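Secreted protein (PDB 5LXZ) is a secreted copper metalloradical enzyme of the AA5 galactose oxidase-like family, GlxA, which probably oxidises carbohydrate substrates. Local coordinates at residues P21-Q26 and I69-T74. The protein carries 1 engineered substitution. Sequence-based numbering, arbitrary orientation. Where two conformers were deposited one is given.
Sequences PEKYRQ and IKKVPT
Y24 packs on I69 and K71 at the protein surface, where the single 3-10 turn 22-24 lies against strand 69-71, the outer strand of a four-stranded antiparallel blade of the Kelch-type beta-propeller. The contact is chiefly apolar. I69 CG2 makes a CH-pi contact over one face of the Y24 ring, 4.0 Å from its centroid and 26° off the ring normal; its shift toward the rim brings it to 3.6 Å from Y24 CG. The CG of Y24, anti to the carbonyl carbon (chi1 -64°), puts the ring beside the strand, where K71 CG lies at its edge, near the ring plane, 3.9 Å from Y24 CD1. The opposite face is covered from within its own turn by K23 CG, 4.3 Å above the plane, which leaves the ring between K23 and I69. An alanine in place of Y24 would probably open a gap between these two side chains and deprive K71 CG of its aromatic neighbour. Hydrogen bonds hold the turn: the backbone bond from Y24 N to P21 O, 2.8 Å long, closes it, while R60 of the adjacent strand 58-62 binds the carbonyl oxygens of Y24 and R25. On the strand side, the CB of K70 points away from the turn, and its NZ forms a salt bridge with E234. The aliphatic chain of K71, extended beyond CG, reaches the backbone of the turn, its CE and NZ each 3.1 Å from K23 O.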
loop_
_atom_site.group_PDB
_atom_site.type_symbol
_atom_site.label_atom_id
_atom_site.label_comp_id
_atom_site.label_asym_id
_atom_site.label_seq_id
_atom_site.Cartn_x
_atom_site.Cartn_y
_atom_site.Cartn_z
ATOM N N PRO A 21 -6.087 -6.455 -25.061
ATOM C CA PRO A 21 -5.606 -7.417 -26.030
ATOM C C PRO A 21 -4.438 -8.122 -25.390
ATOM O O PRO A 21 -3.662 -7.493 -24.647
ATOM C CB PRO A 21 -5.165 -6.549 -27.214
ATOM C CG PRO A 21 -5.937 -5.285 -27.068
ATOM C CD PRO A 21 -6.118 -5.085 -25.594
ATOM N N GLU A 22 -4.324 -9.410 -25.654
ATOM C CA GLU A 22 -3.385 -10.280 -24.949
ATOM C C GLU A 22 -1.960 -9.738 -24.901
ATOM O O GLU A 22 -1.276 -9.849 -23.868
ATOM C CB GLU A 22 -3.362 -11.717 -25.529
ATOM C CG GLU A 22 -4.419 -12.661 -24.967
ATOM C CD GLU A 22 -4.179 -14.124 -25.315
ATOM O OE1 GLU A 22 -2.993 -14.540 -25.373
ATOM O OE2 GLU A 22 -5.164 -14.869 -25.506
ATOM N N LYS A 23 -1.523 -9.126 -25.994
ATOM C CA LYS A 23 -0.185 -8.545 -26.054
ATOM C C LYS A 23 0.096 -7.569 -24.898
ATOM O O LYS A 23 1.241 -7.454 -24.476
ATOM C CB LYS A 23 -0.018 -7.795 -27.386
ATOM C CG LYS A 23 1.222 -6.930 -27.516
ATOM C CD LYS A 23 1.503 -6.597 -28.974
ATOM C CE LYS A 23 0.428 -5.728 -29.582
ATOM N NZ LYS A 23 0.968 -5.134 -30.837
ATOM N N TYR A 24 -0.941 -6.881 -24.420
ATOM C CA TYR A 24 -0.768 -5.825 -23.406
ATOM C C TYR A 24 -1.110 -6.298 -22.021
ATOM O O TYR A 24 -0.951 -5.512 -21.044
ATOM C CB TYR A 24 -1.595 -4.591 -23.727
ATOM C CG TYR A 24 -1.160 -3.941 -24.994
ATOM C CD1 TYR A 24 0.040 -3.249 -25.057
ATOM C CD2 TYR A 24 -1.914 -4.042 -26.145
ATOM C CE1 TYR A 24 0.462 -2.660 -26.239
ATOM C CE2 TYR A 24 -1.512 -3.445 -27.328
ATOM C CZ TYR A 24 -0.328 -2.753 -27.368
ATOM O OH TYR A 24 0.103 -2.184 -28.547
ATOM N N ARG A 25 -1.565 -7.530 -21.872
ATOM C CA ARG A 25 -1.918 -7.992 -20.519
ATOM C C ARG A 25 -0.675 -8.099 -19.637
ATOM O O ARG A 25 0.435 -8.314 -20.103
ATOM C CB ARG A 25 -2.658 -9.302 -20.554
ATOM C CG ARG A 25 -4.006 -9.130 -21.189
ATOM C CD ARG A 25 -4.771 -10.431 -21.240
ATOM N NE ARG A 25 -5.869 -10.286 -22.195
ATOM C CZ ARG A 25 -6.699 -11.261 -22.572
ATOM N NH1 ARG A 25 -6.591 -12.480 -22.057
ATOM N NH2 ARG A 25 -7.659 -10.992 -23.453
ATOM N N GLN A 26 -0.877 -7.917 -18.337
ATOM C CA GLN A 26 0.167 -8.098 -17.356
ATOM C C GLN A 26 -0.502 -8.278 -16.026
ATOM O O GLN A 26 -1.725 -8.148 -15.914
ATOM C CB GLN A 26 1.105 -6.873 -17.318
ATOM C CG GLN A 26 0.356 -5.640 -16.901
ATOM C CD GLN A 26 1.236 -4.409 -16.733
ATOM O OE1 GLN A 26 2.308 -4.285 -17.355
ATOM N NE2 GLN A 26 0.780 -3.483 -15.906
ATOM N N ILE A 69 -3.664 1.685 -24.952
ATOM C CA ILE A 69 -2.691 1.202 -23.992
ATOM C C ILE A 69 -1.364 1.053 -24.670
ATOM O O ILE A 69 -1.292 0.700 -25.849
ATOM C CB ILE A 69 -3.221 -0.059 -23.257
ATOM C CG1 ILE A 69 -2.269 -0.473 -22.122
ATOM C CG2 ILE A 69 -3.445 -1.227 -24.191
ATOM C CD1 ILE A 69 -2.969 -1.210 -20.986
ATOM N N LYS A 70 -0.290 1.338 -23.959
ATOM C CA LYS A 70 1.051 1.094 -24.464
ATOM C C LYS A 70 1.940 0.490 -23.399
ATOM O O LYS A 70 1.693 0.650 -22.201
ATOM C CB LYS A 70 1.698 2.360 -25.016
ATOM C CG LYS A 70 1.925 3.461 -23.997
ATOM C CD LYS A 70 2.689 4.652 -24.562
ATOM C CE LYS A 70 4.183 4.541 -24.320
ATOM N NZ LYS A 70 4.820 5.860 -24.535
ATOM N N LYS A 71 2.980 -0.188 -23.844
ATOM C CA LYS A 71 4.017 -0.690 -22.983
ATOM C C LYS A 71 5.031 0.396 -22.728
ATOM O O LYS A 71 5.302 1.231 -23.592
ATOM C CB LYS A 71 4.703 -1.908 -23.588
ATOM C CG LYS A 71 3.761 -3.030 -23.934
ATOM C CD LYS A 71 4.528 -4.323 -24.120
ATOM C CE LYS A 71 3.568 -5.455 -24.358
ATOM N NZ LYS A 71 4.286 -6.716 -24.635
ATOM N N VAL A 72 5.580 0.378 -21.509
ATOM C CA VAL A 72 6.678 1.240 -21.105
ATOM C C VAL A 72 7.888 0.395 -20.693
ATOM O O VAL A 72 7.783 -0.497 -19.886
ATOM C CB VAL A 72 6.265 2.124 -19.905
ATOM C CG1 VAL A 72 7.443 2.963 -19.440
ATOM C CG2 VAL A 72 5.134 3.036 -20.308
ATOM N N PRO A 73 9.087 0.680 -21.245
ATOM C CA PRO A 73 10.266 -0.049 -20.801
ATOM C C PRO A 73 10.486 0.081 -19.290
ATOM O O PRO A 73 10.429 1.209 -18.760
ATOM C CB PRO A 73 11.423 0.631 -21.553
ATOM C CG PRO A 73 10.798 1.359 -22.669
ATOM C CD PRO A 73 9.397 1.696 -22.263
ATOM N N THR A 74 10.651 -1.057 -18.642
ATOM C CA THR A 74 10.717 -1.144 -17.189
ATOM C C THR A 74 12.105 -1.616 -16.804
ATOM O O THR A 74 12.449 -2.779 -17.037
ATOM C CB THR A 74 9.607 -2.043 -16.668
ATOM O OG1 THR A 74 8.386 -1.521 -17.200
ATOM C CG2 THR A 74 9.564 -2.033 -15.147
#